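Local atomic coordinates of glucose-binding protein (Thermus thermophilus HB27, PDB entry 2B3F), a protein that binds galactose or glucose in a cleft and probably hands the sugar on to a membrane transport system as its extracellular solute-binding component. Residues N188-K193 and E354-Q359; T168-W173 and T362-F367; R210-A215 and Q369-Q374; T52-G57 and G73-A78; P183-N188 and D198-R203. All blocks are in the same frame, centred on the assembly; numbering follows the deposited sequence.

Contact 1: residues N188-K193 and E354-Q359; sequences NLWNGK and ESFMSQ
W190 and F356 meet with their ring planes at 79°, in an offset edge-to-face pair: the indole turns its six-membered edge toward the face of the phenyl group. The ring centroids lie 5.4 Å apart. Closest are W190 CZ3 and F356 CE2 at 3.6 Å, and W190 CH2 also reaches F356 CE2, at 3.8 Å, so the CZ3–CH2 edge of the indole does the touching. F356 CE2 lies near the indole plane, while W190 CZ3 meets the phenyl ring obliquely. Each side chain must span part of a wide gap, since the CA atoms of W190 and F356 are 10.3 Å apart, and two large aromatics suit that distance. In F356 the ring stands anti to the backbone N (chi1 -176°), which carries it out from helix 354-370 toward the indole. The contact joins the C-terminal end of helix 166-190 to the first turns of helix 354-370 in this periplasmic-binding-protein fold, away from the sugar site. L189 CB sits over the centre of one indole face, and W186 and F196 add further edge-to-face partners, making W190 part of an aromatic cluster; I383 of helix 373-387 packs on F356. Beyond W190 the chain leaves the helix through G192, whose positive phi favours glycine, and N191 OD1 closes an Asx turn by accepting from K193 N at 2.9 Å.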
# COMPACT_ATOMS: atom_id res chain seq x y z
N ASN A 188 14.02 -12.59 -1.44
CA ASN A 188 14.48 -13.80 -0.76
C ASN A 188 13.97 -13.94 0.67
O ASN A 188 13.95 -15.06 1.20
CB ASN A 188 16.00 -13.92 -0.82
CG ASN A 188 16.50 -14.28 -2.21
OD1 ASN A 188 15.77 -14.87 -3.01
ND2 ASN A 188 17.75 -13.92 -2.51
N LEU A 189 13.54 -12.85 1.29
CA LEU A 189 12.90 -12.97 2.60
C LEU A 189 11.60 -13.76 2.49
O LEU A 189 11.28 -14.55 3.38
CB LEU A 189 12.60 -11.60 3.22
CG LEU A 189 13.78 -10.72 3.60
CD1 LEU A 189 13.29 -9.31 3.96
CD2 LEU A 189 14.57 -11.34 4.74
N TRP A 190 10.87 -13.55 1.40
CA TRP A 190 9.47 -13.98 1.32
C TRP A 190 9.30 -15.38 0.75
O TRP A 190 8.26 -16.00 0.94
CB TRP A 190 8.66 -12.90 0.56
CG TRP A 190 8.97 -11.60 1.17
CD1 TRP A 190 9.61 -10.55 0.60
CD2 TRP A 190 8.73 -11.23 2.54
NE1 TRP A 190 9.77 -9.54 1.51
CE2 TRP A 190 9.26 -9.94 2.71
CE3 TRP A 190 8.12 -11.86 3.62
CZ2 TRP A 190 9.20 -9.27 3.93
CZ3 TRP A 190 8.06 -11.20 4.83
CH2 TRP A 190 8.60 -9.92 4.97
N ASN A 191 10.35 -15.87 0.09
CA ASN A 191 10.43 -17.28 -0.35
C ASN A 191 11.27 -18.12 0.62
O ASN A 191 11.42 -19.33 0.43
CB ASN A 191 10.97 -17.37 -1.80
CG ASN A 191 12.39 -16.81 -1.96
OD1 ASN A 191 13.18 -16.84 -1.03
ND2 ASN A 191 12.71 -16.32 -3.16
N GLY A 192 11.79 -17.49 1.68
CA GLY A 192 12.51 -18.19 2.73
C GLY A 192 13.96 -18.51 2.42
O GLY A 192 14.61 -19.24 3.17
N LYS A 193 14.48 -17.96 1.32
CA LYS A 193 15.87 -18.20 0.95
C LYS A 193 16.82 -17.37 1.78
O LYS A 193 17.97 -17.77 2.00
CB LYS A 193 16.11 -17.94 -0.53
CG LYS A 193 15.52 -19.04 -1.41
CD LYS A 193 15.85 -18.82 -2.88
CE LYS A 193 15.43 -20.02 -3.73
NZ LYS A 193 15.18 -19.57 -5.15
N GLU A 354 -1.30 -12.90 5.69
CA GLU A 354 -1.78 -12.16 6.86
C GLU A 354 -1.26 -12.72 8.20
O GLU A 354 -1.08 -11.96 9.15
CB GLU A 354 -3.31 -12.08 6.85
CG GLU A 354 -3.83 -11.16 5.72
CD GLU A 354 -5.31 -10.77 5.85
OE1 GLU A 354 -6.12 -11.65 6.19
OE2 GLU A 354 -5.63 -9.56 5.61
N SER A 355 -1.03 -14.02 8.25
CA SER A 355 -0.48 -14.68 9.45
C SER A 355 0.82 -14.01 9.88
O SER A 355 1.05 -13.78 11.07
CB SER A 355 -0.24 -16.16 9.17
OG SER A 355 0.67 -16.35 8.11
N PHE A 356 1.66 -13.68 8.90
CA PHE A 356 2.90 -12.98 9.17
C PHE A 356 2.66 -11.46 9.30
O PHE A 356 3.15 -10.84 10.25
CB PHE A 356 3.90 -13.24 8.04
CG PHE A 356 5.24 -12.62 8.28
CD1 PHE A 356 6.25 -13.32 8.93
CD2 PHE A 356 5.48 -11.31 7.91
CE1 PHE A 356 7.47 -12.73 9.15
CE2 PHE A 356 6.71 -10.72 8.15
CZ PHE A 356 7.70 -11.43 8.80
N MET A 357 1.94 -10.86 8.35
CA MET A 357 1.67 -9.41 8.39
C MET A 357 1.12 -8.95 9.73
O MET A 357 1.52 -7.90 10.26
CB MET A 357 0.65 -8.99 7.32
CG MET A 357 1.10 -9.21 5.90
SD MET A 357 -0.27 -9.00 4.72
CE MET A 357 -0.67 -7.28 5.01
N SER A 358 0.17 -9.70 10.27
CA SER A 358 -0.52 -9.31 11.50
C SER A 358 0.43 -9.34 12.70
O SER A 358 0.24 -8.61 13.66
CB SER A 358 -1.73 -10.20 11.75
OG SER A 358 -1.31 -11.55 11.96
N GLN A 359 1.46 -10.17 12.65
CA GLN A 359 2.40 -10.30 13.77
C GLN A 359 3.58 -9.35 13.61
O GLN A 359 4.29 -9.07 14.57
CB GLN A 359 2.84 -11.74 13.89
CG GLN A 359 1.69 -12.64 14.32
CD GLN A 359 2.17 -13.98 14.74
OE1 GLN A 359 2.63 -14.15 15.87
NE2 GLN A 359 2.10 -14.94 13.83

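Contact 2: residues T168-W173 and T362-F367; sequences TQQHLW and TVMEIF
Two helices of the periplasmic-binding-protein fold, 166-190 and 354-370, cross almost perpendicularly here, with segment axes 10.2 Å apart at their closest and an angle of 86° between them. The side chain of Q170 lies about 8 Å from that of A42, which binds galactose, so the crossing sits near the sugar pocket without lining it. M364 carries the crossing: its side chain inserts among Q169, Q170 and W173. A flexible, unbranched thioether suits the place, because it can fold to fit. CG leaves anti to the backbone N (chi1 -180°), and bends at chi2 and chi3 fold the methyl group onto helix 166-190, beside W173 CB. Q169 meets the root of this chain, its OE1 lying 3.8 Å from M364 CG in a van der Waals contact. Q170 offers the aliphatic part of its side chain, CG standing 4.2 Å from M364 CB. The NE2 atoms of Q169 and Q170 are bonded elsewhere, to G164 O and to N166 OD1 respectively, which suits their burial beside a methionine. W205 and F208 of helix 199-212 also pack on M364. At the far end of the thioether, M364 CE rests 3.8 Å from W173 CB and 3.9 Å from Q170 CA.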
# COMPACT_ATOMS: atom_id res chain seq x y z
N THR A 168 2.56 2.67 9.89
CA THR A 168 3.39 3.60 9.09
C THR A 168 4.88 3.42 9.40
O THR A 168 5.74 3.75 8.60
CB THR A 168 3.00 5.09 9.27
OG1 THR A 168 3.48 5.58 10.53
CG2 THR A 168 1.53 5.30 9.14
N GLN A 169 5.16 2.91 10.60
CA GLN A 169 6.53 2.58 10.97
C GLN A 169 6.98 1.33 10.23
O GLN A 169 8.10 1.26 9.74
CB GLN A 169 6.64 2.40 12.48
CG GLN A 169 6.23 3.64 13.27
CD GLN A 169 5.82 3.31 14.71
OE1 GLN A 169 6.17 2.25 15.26
NE2 GLN A 169 5.01 4.20 15.30
N GLN A 170 6.09 0.35 10.12
CA GLN A 170 6.34 -0.83 9.28
C GLN A 170 6.55 -0.40 7.83
O GLN A 170 7.42 -0.92 7.15
CB GLN A 170 5.17 -1.78 9.34
CG GLN A 170 4.83 -2.38 10.73
CD GLN A 170 3.68 -3.36 10.61
OE1 GLN A 170 3.68 -4.22 9.73
NE2 GLN A 170 2.68 -3.22 11.47
N HIS A 171 5.73 0.55 7.38
CA HIS A 171 5.80 1.10 6.04
C HIS A 171 7.17 1.70 5.76
O HIS A 171 7.78 1.43 4.74
CB HIS A 171 4.71 2.15 5.80
CG HIS A 171 4.59 2.53 4.36
ND1 HIS A 171 3.58 2.05 3.55
CD2 HIS A 171 5.38 3.30 3.58
CE1 HIS A 171 3.75 2.52 2.33
NE2 HIS A 171 4.83 3.29 2.32
N LEU A 172 7.64 2.53 6.68
CA LEU A 172 8.99 3.06 6.59
C LEU A 172 10.04 1.94 6.54
O LEU A 172 10.96 1.97 5.72
CB LEU A 172 9.26 3.93 7.81
CG LEU A 172 10.66 4.45 7.97
CD1 LEU A 172 11.08 5.34 6.79
CD2 LEU A 172 10.68 5.23 9.31
N TRP A 173 9.88 0.94 7.40
CA TRP A 173 10.80 -0.19 7.47
C TRP A 173 10.94 -0.91 6.12
O TRP A 173 12.04 -1.23 5.72
CB TRP A 173 10.38 -1.20 8.53
CG TRP A 173 11.35 -2.35 8.70
CD1 TRP A 173 12.45 -2.40 9.53
CD2 TRP A 173 11.34 -3.61 8.00
NE1 TRP A 173 13.10 -3.60 9.40
CE2 TRP A 173 12.44 -4.37 8.48
CE3 TRP A 173 10.50 -4.18 7.03
CZ2 TRP A 173 12.72 -5.67 8.02
CZ3 TRP A 173 10.78 -5.46 6.57
CH2 TRP A 173 11.89 -6.19 7.06
N THR A 362 3.80 -6.43 16.02
CA THR A 362 4.39 -6.83 17.32
C THR A 362 5.90 -6.77 17.29
O THR A 362 6.56 -6.27 18.21
CB THR A 362 3.94 -8.26 17.69
OG1 THR A 362 2.52 -8.28 17.76
CG2 THR A 362 4.52 -8.70 19.04
N VAL A 363 6.48 -7.30 16.22
CA VAL A 363 7.90 -7.15 16.00
C VAL A 363 8.31 -5.69 16.03
O VAL A 363 9.30 -5.32 16.67
CB VAL A 363 8.34 -7.78 14.65
CG1 VAL A 363 9.82 -7.55 14.41
CG2 VAL A 363 8.02 -9.26 14.65
N MET A 364 7.55 -4.84 15.35
CA MET A 364 7.88 -3.44 15.31
C MET A 364 7.78 -2.82 16.70
O MET A 364 8.67 -2.08 17.09
CB MET A 364 6.97 -2.71 14.29
CG MET A 364 7.25 -1.23 14.18
SD MET A 364 8.94 -0.86 13.67
CE MET A 364 9.00 -1.70 12.06
N GLU A 365 6.75 -3.15 17.47
CA GLU A 365 6.66 -2.71 18.89
C GLU A 365 7.92 -3.04 19.67
O GLU A 365 8.48 -2.18 20.38
CB GLU A 365 5.46 -3.32 19.59
CG GLU A 365 4.15 -2.72 19.16
CD GLU A 365 2.95 -3.28 19.90
OE1 GLU A 365 2.98 -4.47 20.30
OE2 GLU A 365 1.96 -2.52 20.07
N ILE A 366 8.40 -4.28 19.54
CA ILE A 366 9.59 -4.69 20.29
C ILE A 366 10.89 -4.04 19.78
O ILE A 366 11.86 -3.86 20.54
CB ILE A 366 9.69 -6.24 20.49
CG1 ILE A 366 9.89 -6.99 19.18
CG2 ILE A 366 8.42 -6.72 21.14
CD1 ILE A 366 11.30 -7.16 18.76
N PHE A 367 10.91 -3.61 18.52
CA PHE A 367 12.03 -2.80 18.10
C PHE A 367 11.91 -1.40 18.74
O PHE A 367 12.91 -0.84 19.16
CB PHE A 367 12.19 -2.66 16.59
CG PHE A 367 13.43 -1.92 16.21
CD1 PHE A 367 14.67 -2.51 16.39
CD2 PHE A 367 13.37 -0.62 15.74
CE1 PHE A 367 15.83 -1.84 16.05
CE2 PHE A 367 14.53 0.07 15.42
CZ PHE A 367 15.76 -0.54 15.57

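Contact 3: residues R210-A215 and Q369-Q374; sequences RVLDCA and QTRNPQ
R371 NH1 and D213 OD1 form a salt bridge at 3.3 Å, but its hydrogen bond is weak, with an N-H...O angle of 123°. Only these two atoms of the charged groups come together, with the carboxylate and guanidinium planes 41° apart, so this is not a two-bond, side-by-side pair. A water supports them: it accepts from R371 NH1 at 2.6 Å, in the guanidinium plane, and donates to D213 OD1. R371 NE bonds back to L368 O, which ties the guanidinium to the last turn of the preceding helix. Over one face of that group lies L212 CD2, 4.1 Å from R371 CZ; F367 and L368 pack on the same leucine. N372 caps helix 373-387, its OD1 accepting weakly from Q374 N. Arginine suits the meeting of helix 199-212 with the break between helices 354-370 and 373-387, because its flat face can lie on leucine while its edge meets charge and water. The chemistry implies a hydrated surface tether, probably modest in strength.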
# COMPACT_ATOMS: atom_id res chain seq x y z
N ARG A 210 18.42 4.27 13.13
CA ARG A 210 19.01 5.59 12.94
C ARG A 210 17.99 6.53 12.33
O ARG A 210 17.85 7.68 12.73
CB ARG A 210 20.24 5.51 12.06
CG ARG A 210 21.38 4.72 12.66
CD ARG A 210 22.55 4.80 11.70
NE ARG A 210 23.79 4.23 12.22
CZ ARG A 210 24.67 4.90 12.96
NH1 ARG A 210 24.48 6.18 13.28
NH2 ARG A 210 25.77 4.29 13.36
N VAL A 211 17.26 6.02 11.33
CA VAL A 211 16.25 6.82 10.65
C VAL A 211 15.14 7.21 11.64
O VAL A 211 14.65 8.33 11.65
CB VAL A 211 15.69 6.03 9.43
CG1 VAL A 211 14.49 6.74 8.82
CG2 VAL A 211 16.80 5.81 8.40
N LEU A 212 14.76 6.27 12.50
CA LEU A 212 13.72 6.50 13.52
C LEU A 212 14.10 7.67 14.45
O LEU A 212 13.23 8.42 14.92
CB LEU A 212 13.55 5.22 14.35
CG LEU A 212 12.20 4.67 14.73
CD1 LEU A 212 11.20 4.69 13.56
CD2 LEU A 212 12.38 3.27 15.30
N ASP A 213 15.40 7.82 14.71
CA ASP A 213 15.87 8.93 15.56
C ASP A 213 15.71 10.30 14.91
O ASP A 213 15.95 11.31 15.58
CB ASP A 213 17.34 8.72 16.00
CG ASP A 213 17.49 7.73 17.13
OD1 ASP A 213 16.47 7.35 17.76
OD2 ASP A 213 18.65 7.32 17.42
N CYS A 214 15.28 10.36 13.64
CA CYS A 214 14.95 11.63 12.98
C CYS A 214 13.46 12.00 13.01
O CYS A 214 13.07 13.06 12.49
CB CYS A 214 15.40 11.57 11.52
SG CYS A 214 17.14 11.15 11.31
N ALA A 215 12.66 11.12 13.60
CA ALA A 215 11.20 11.19 13.54
C ALA A 215 10.60 11.94 14.72
O ALA A 215 11.22 12.07 15.79
CB ALA A 215 10.61 9.78 13.46
N GLN A 369 10.68 -0.48 21.57
CA GLN A 369 11.08 -0.48 22.99
C GLN A 369 12.53 -0.86 23.21
O GLN A 369 13.23 -0.15 23.94
CB GLN A 369 10.13 -1.30 23.87
CG GLN A 369 8.70 -0.76 23.90
CD GLN A 369 8.60 0.79 24.01
OE1 GLN A 369 8.41 1.50 23.00
NE2 GLN A 369 8.74 1.32 25.24
N THR A 370 13.01 -1.93 22.59
CA THR A 370 14.40 -2.36 22.78
C THR A 370 15.42 -1.58 21.95
O THR A 370 16.58 -1.47 22.34
CB THR A 370 14.60 -3.85 22.43
OG1 THR A 370 14.39 -4.04 21.02
CG2 THR A 370 13.62 -4.73 23.20
N ARG A 371 15.01 -1.08 20.79
CA ARG A 371 15.92 -0.57 19.76
C ARG A 371 17.10 -1.50 19.48
O ARG A 371 18.18 -1.06 19.12
CB ARG A 371 16.42 0.84 20.11
CG ARG A 371 15.30 1.84 20.31
CD ARG A 371 14.49 2.12 19.03
NE ARG A 371 13.38 3.02 19.36
CZ ARG A 371 13.35 4.33 19.10
NH1 ARG A 371 14.35 4.92 18.45
NH2 ARG A 371 12.30 5.05 19.48
N ASN A 372 16.85 -2.80 19.61
CA ASN A 372 17.86 -3.83 19.42
C ASN A 372 17.64 -4.52 18.08
O ASN A 372 16.70 -5.31 17.96
CB ASN A 372 17.74 -4.84 20.55
CG ASN A 372 18.81 -5.89 20.52
OD1 ASN A 372 19.49 -6.09 19.50
ND2 ASN A 372 18.99 -6.58 21.64
N PRO A 373 18.49 -4.24 17.08
CA PRO A 373 18.31 -4.88 15.78
C PRO A 373 18.29 -6.41 15.81
O PRO A 373 17.50 -7.03 15.07
CB PRO A 373 19.49 -4.37 14.96
CG PRO A 373 19.90 -3.12 15.61
CD PRO A 373 19.63 -3.31 17.06
N GLN A 374 19.10 -7.04 16.66
CA GLN A 374 19.18 -8.49 16.67
C GLN A 374 17.90 -9.10 17.21
O GLN A 374 17.42 -10.13 16.71
CB GLN A 374 20.39 -8.99 17.47
CG GLN A 374 20.61 -10.48 17.32
CD GLN A 374 21.06 -10.87 15.93
OE1 GLN A 374 21.98 -10.25 15.38
NE2 GLN A 374 20.41 -11.88 15.35
O HOH W 1 16.46 4.12 17.22

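Contact 4: residues T52-G57 and G73-A78; sequences TRMLGG and GTWVVA
The indole of W75 is held between two side chains, with M54 over one face, T74 CG2 toward the rim of the opposite face and L55 CD2 at the edge near the ring plane. M54 and L55 pack the end of helix 44-55 on this indole, which comes from the end of helix 69-76; strand 62-66 lies between the two helices in sequence, giving an alpha-beta-alpha succession in a periplasmic-binding-protein fold. M54 follows the ring along much of its length. Its CB makes a CH-pi contact, 3.6 Å from the centroid of the six-membered ring and 17° off the normal. The chain then bends at chi2 and chi3 (-65° and -83°), which keep SD and CE over the aromatic surface instead of leading them away from it. The sulfur lies above the five-membered ring, 5.0 Å from its centroid, a distant Met-aromatic contact. Methionine fits such a face well, being long, pliable and polarisable. L55, by contrast, crosses the indole at about a right angle and touches its outer corner, a suitable place for a branched apolar tip at the exposed margin. Just past it the helix closes in a Schellman motif at G57, whose positive phi favours glycine, and M54 O is also bonded by R80 NH1. R80 and M81 pack on W75 as well. At the other end of the methionine, M54 CE stands 3.9 Å from W75 CG.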
# COMPACT_ATOMS: atom_id res chain seq x y z
N THR A 52 -14.58 -11.23 11.47
CA THR A 52 -15.80 -11.48 12.22
C THR A 52 -16.98 -11.80 11.28
O THR A 52 -17.74 -12.73 11.51
CB THR A 52 -16.16 -10.23 13.06
OG1 THR A 52 -15.05 -9.94 13.93
CG2 THR A 52 -17.43 -10.47 13.88
N ARG A 53 -17.11 -11.01 10.21
CA ARG A 53 -18.19 -11.21 9.25
C ARG A 53 -18.07 -12.52 8.49
O ARG A 53 -19.04 -13.28 8.40
CB ARG A 53 -18.23 -10.06 8.25
CG ARG A 53 -18.76 -8.82 8.88
CD ARG A 53 -19.18 -7.84 7.89
NE ARG A 53 -20.30 -8.33 7.09
CZ ARG A 53 -20.98 -7.57 6.25
NH1 ARG A 53 -20.65 -6.30 6.11
NH2 ARG A 53 -21.97 -8.09 5.55
N MET A 54 -16.88 -12.79 7.98
CA MET A 54 -16.65 -13.99 7.20
C MET A 54 -16.83 -15.24 8.06
O MET A 54 -17.52 -16.18 7.67
CB MET A 54 -15.26 -13.96 6.57
CG MET A 54 -15.09 -12.89 5.50
SD MET A 54 -16.11 -13.12 3.99
CE MET A 54 -15.08 -14.25 3.10
N LEU A 55 -16.23 -15.26 9.25
CA LEU A 55 -16.38 -16.45 10.11
C LEU A 55 -17.82 -16.61 10.64
O LEU A 55 -18.26 -17.71 10.94
CB LEU A 55 -15.35 -16.41 11.26
CG LEU A 55 -13.87 -16.49 10.88
CD1 LEU A 55 -12.97 -16.33 12.12
CD2 LEU A 55 -13.55 -17.78 10.15
N GLY A 56 -18.54 -15.51 10.76
CA GLY A 56 -19.93 -15.55 11.19
C GLY A 56 -20.87 -15.97 10.08
O GLY A 56 -22.09 -16.11 10.31
N GLY A 57 -20.33 -16.18 8.88
CA GLY A 57 -21.15 -16.55 7.73
C GLY A 57 -21.96 -15.39 7.15
O GLY A 57 -23.03 -15.61 6.57
N GLY A 73 -3.68 -16.25 1.07
CA GLY A 73 -3.45 -16.96 2.31
C GLY A 73 -4.57 -16.86 3.32
O GLY A 73 -4.51 -17.53 4.37
N THR A 74 -5.58 -16.04 3.05
CA THR A 74 -6.71 -15.92 3.98
C THR A 74 -8.00 -16.52 3.41
O THR A 74 -8.30 -17.67 3.73
CB THR A 74 -6.87 -14.48 4.47
OG1 THR A 74 -5.62 -14.07 5.08
CG2 THR A 74 -7.98 -14.38 5.51
N TRP A 75 -8.76 -15.79 2.59
CA TRP A 75 -10.11 -16.26 2.23
C TRP A 75 -10.13 -17.21 1.04
O TRP A 75 -11.09 -17.98 0.89
CB TRP A 75 -11.13 -15.10 2.10
CG TRP A 75 -11.20 -14.35 3.41
CD1 TRP A 75 -10.85 -13.05 3.64
CD2 TRP A 75 -11.57 -14.90 4.67
NE1 TRP A 75 -10.98 -12.76 4.98
CE2 TRP A 75 -11.41 -13.88 5.63
CE3 TRP A 75 -12.00 -16.16 5.09
CZ2 TRP A 75 -11.69 -14.08 6.99
CZ3 TRP A 75 -12.26 -16.36 6.43
CH2 TRP A 75 -12.10 -15.32 7.37
N VAL A 76 -9.07 -17.18 0.23
CA VAL A 76 -8.91 -18.12 -0.89
C VAL A 76 -8.57 -19.53 -0.39
O VAL A 76 -9.30 -20.50 -0.71
CB VAL A 76 -7.88 -17.62 -1.92
CG1 VAL A 76 -7.60 -18.69 -2.96
CG2 VAL A 76 -8.40 -16.33 -2.58
N VAL A 77 -7.51 -19.67 0.40
CA VAL A 77 -7.16 -20.99 0.94
C VAL A 77 -8.27 -21.57 1.82
O VAL A 77 -8.38 -22.79 1.96
CB VAL A 77 -5.82 -21.02 1.74
CG1 VAL A 77 -4.64 -20.73 0.84
CG2 VAL A 77 -5.86 -20.08 2.90
N ALA A 78 -9.08 -20.70 2.40
CA ALA A 78 -10.22 -21.13 3.20
C ALA A 78 -11.45 -21.50 2.36
O ALA A 78 -12.48 -21.84 2.93
CB ALA A 78 -10.58 -20.06 4.21

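Contact 5: residues P183-N188 and D198-R203; sequences PDDWNN and DPKAVR
D185 OD2 and K200 NZ meet at 2.7 Å in a salt bridge at the heart of the tight part of this contact. The ammonium approaches on the syn side of the oxygen, 23° out of the carboxylate plane. Its methylene neighbour is drawn in too, with K200 CE 3.4 Å from the same D185 OD2. K200 arrives across D185 at about a right angle, and a bend at chi3 (-69°) in an otherwise extended chain turns NZ toward the acid. N188, one turn later on the same helix as D185, adds firm support: its ND2 gives a hydrogen bond of 3.0 Å to the anti lone pair of D185 OD1, which helps fix the rotation of the carboxylate. With both oxygens engaged by donors, D185 would be expected to stay ionised. Lysine suits an exposed position like this one: its aliphatic length bridges the gap between helices, and L194 of the connecting loop packs on both K200 and D185. The looser side is the water-bridged one. That water donates to D185 OD1 at 2.9 Å, and accepts only weakly from K200 NZ at 3.3 Å. Across the gap D198, the N-cap residue of helix 199-212, accepts from K200 N through OD1 at 2.9 Å. A surface ion pair thus links helices 166-190 and 199-212 across the short loop joining two consecutive helices.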
# COMPACT_ATOMS: atom_id res chain seq x y z
N PRO A 183 16.59 -5.47 -4.34
CA PRO A 183 15.36 -6.19 -4.69
C PRO A 183 15.45 -7.72 -4.62
O PRO A 183 14.47 -8.39 -4.24
CB PRO A 183 15.07 -5.72 -6.13
CG PRO A 183 16.35 -5.16 -6.63
CD PRO A 183 17.10 -4.65 -5.45
N ASP A 184 16.60 -8.29 -4.96
CA ASP A 184 16.71 -9.74 -4.98
C ASP A 184 16.65 -10.32 -3.58
O ASP A 184 15.91 -11.27 -3.34
CB ASP A 184 18.00 -10.17 -5.67
CG ASP A 184 17.95 -9.98 -7.18
OD1 ASP A 184 16.88 -10.14 -7.79
OD2 ASP A 184 19.02 -9.67 -7.76
N ASP A 185 17.43 -9.77 -2.65
CA ASP A 185 17.42 -10.27 -1.27
C ASP A 185 16.14 -9.88 -0.53
O ASP A 185 15.69 -10.64 0.32
CB ASP A 185 18.66 -9.85 -0.49
CG ASP A 185 19.79 -10.86 -0.58
OD1 ASP A 185 19.57 -12.01 -1.01
OD2 ASP A 185 20.92 -10.49 -0.20
N TRP A 186 15.54 -8.74 -0.87
CA TRP A 186 14.16 -8.45 -0.43
C TRP A 186 13.24 -9.62 -0.80
O TRP A 186 12.55 -10.18 0.05
CB TRP A 186 13.64 -7.11 -0.99
CG TRP A 186 12.17 -6.91 -0.76
CD1 TRP A 186 11.16 -7.05 -1.67
CD2 TRP A 186 11.54 -6.52 0.47
NE1 TRP A 186 9.95 -6.81 -1.08
CE2 TRP A 186 10.15 -6.47 0.23
CE3 TRP A 186 12.02 -6.24 1.75
CZ2 TRP A 186 9.22 -6.13 1.23
CZ3 TRP A 186 11.10 -5.89 2.75
CH2 TRP A 186 9.72 -5.83 2.48
N ASN A 187 13.25 -10.02 -2.07
CA ASN A 187 12.42 -11.15 -2.52
C ASN A 187 12.75 -12.44 -1.80
O ASN A 187 11.87 -13.28 -1.55
CB ASN A 187 12.53 -11.36 -4.04
CG ASN A 187 11.88 -10.22 -4.85
OD1 ASN A 187 11.19 -9.36 -4.31
ND2 ASN A 187 12.10 -10.22 -6.17
N ASN A 188 14.02 -12.59 -1.44
CA ASN A 188 14.48 -13.80 -0.76
C ASN A 188 13.97 -13.94 0.67
O ASN A 188 13.95 -15.06 1.20
CB ASN A 188 16.00 -13.92 -0.82
CG ASN A 188 16.50 -14.28 -2.21
OD1 ASN A 188 15.77 -14.87 -3.01
ND2 ASN A 188 17.75 -13.92 -2.51
N ASP A 198 19.84 -13.35 9.09
CA ASP A 198 21.06 -13.14 8.30
C ASP A 198 21.59 -11.73 8.57
O ASP A 198 20.82 -10.77 8.63
CB ASP A 198 20.79 -13.27 6.81
CG ASP A 198 22.08 -13.29 5.99
OD1 ASP A 198 22.63 -12.21 5.68
OD2 ASP A 198 22.52 -14.40 5.68
N PRO A 199 22.93 -11.60 8.74
CA PRO A 199 23.51 -10.27 8.93
C PRO A 199 23.02 -9.19 7.96
O PRO A 199 22.84 -8.04 8.37
CB PRO A 199 25.02 -10.54 8.80
CG PRO A 199 25.16 -11.89 9.39
CD PRO A 199 23.95 -12.66 8.86
N LYS A 200 22.82 -9.55 6.70
CA LYS A 200 22.31 -8.59 5.71
C LYS A 200 20.95 -8.04 6.14
O LYS A 200 20.70 -6.85 6.00
CB LYS A 200 22.20 -9.24 4.31
CG LYS A 200 23.57 -9.50 3.66
CD LYS A 200 23.49 -10.12 2.25
CE LYS A 200 22.97 -11.56 2.25
NZ LYS A 200 22.85 -12.11 0.86
N ALA A 201 20.08 -8.92 6.66
CA ALA A 201 18.73 -8.53 7.05
C ALA A 201 18.70 -7.87 8.44
O ALA A 201 17.87 -7.01 8.69
CB ALA A 201 17.80 -9.73 7.01
N VAL A 202 19.60 -8.28 9.35
CA VAL A 202 19.75 -7.57 10.62
C VAL A 202 20.13 -6.10 10.38
O VAL A 202 19.66 -5.21 11.09
CB VAL A 202 20.82 -8.25 11.53
CG1 VAL A 202 21.07 -7.42 12.80
CG2 VAL A 202 20.40 -9.66 11.89
N ARG A 203 20.96 -5.84 9.37
CA ARG A 203 21.35 -4.48 9.04
C ARG A 203 20.17 -3.54 8.69
O ARG A 203 20.23 -2.32 8.92
CB ARG A 203 22.36 -4.49 7.87
CG ARG A 203 22.99 -3.14 7.65
CD ARG A 203 24.09 -3.11 6.59
NE ARG A 203 24.13 -1.75 6.06
CZ ARG A 203 23.88 -1.39 4.80
NH1 ARG A 203 23.62 -2.28 3.85
NH2 ARG A 203 23.91 -0.09 4.49
O HOH W 2 20.90 -14.53 -0.31

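In the fold
Contacts 1 and 2 are buried and hold the same two helices, 166-190 and 354-370, with contact centres about 14 Å apart; one relies on aromatic rings, the other on a methionine among glutamine and tryptophan. Contacts 3 and 5 lie farther out, where helix 199-212 meets its neighbours at either end, and both use a charged pair with a water. W173 packs on W186, tying contact 2 to contact 5, while F367 touches L212 and P373 and so joins contact 2 to contact 3. Contact 4, partly buried and apolar, uses other helices, but T74 OG1 lies 2.7 Å from E354 OE1, bringing it to contact 1.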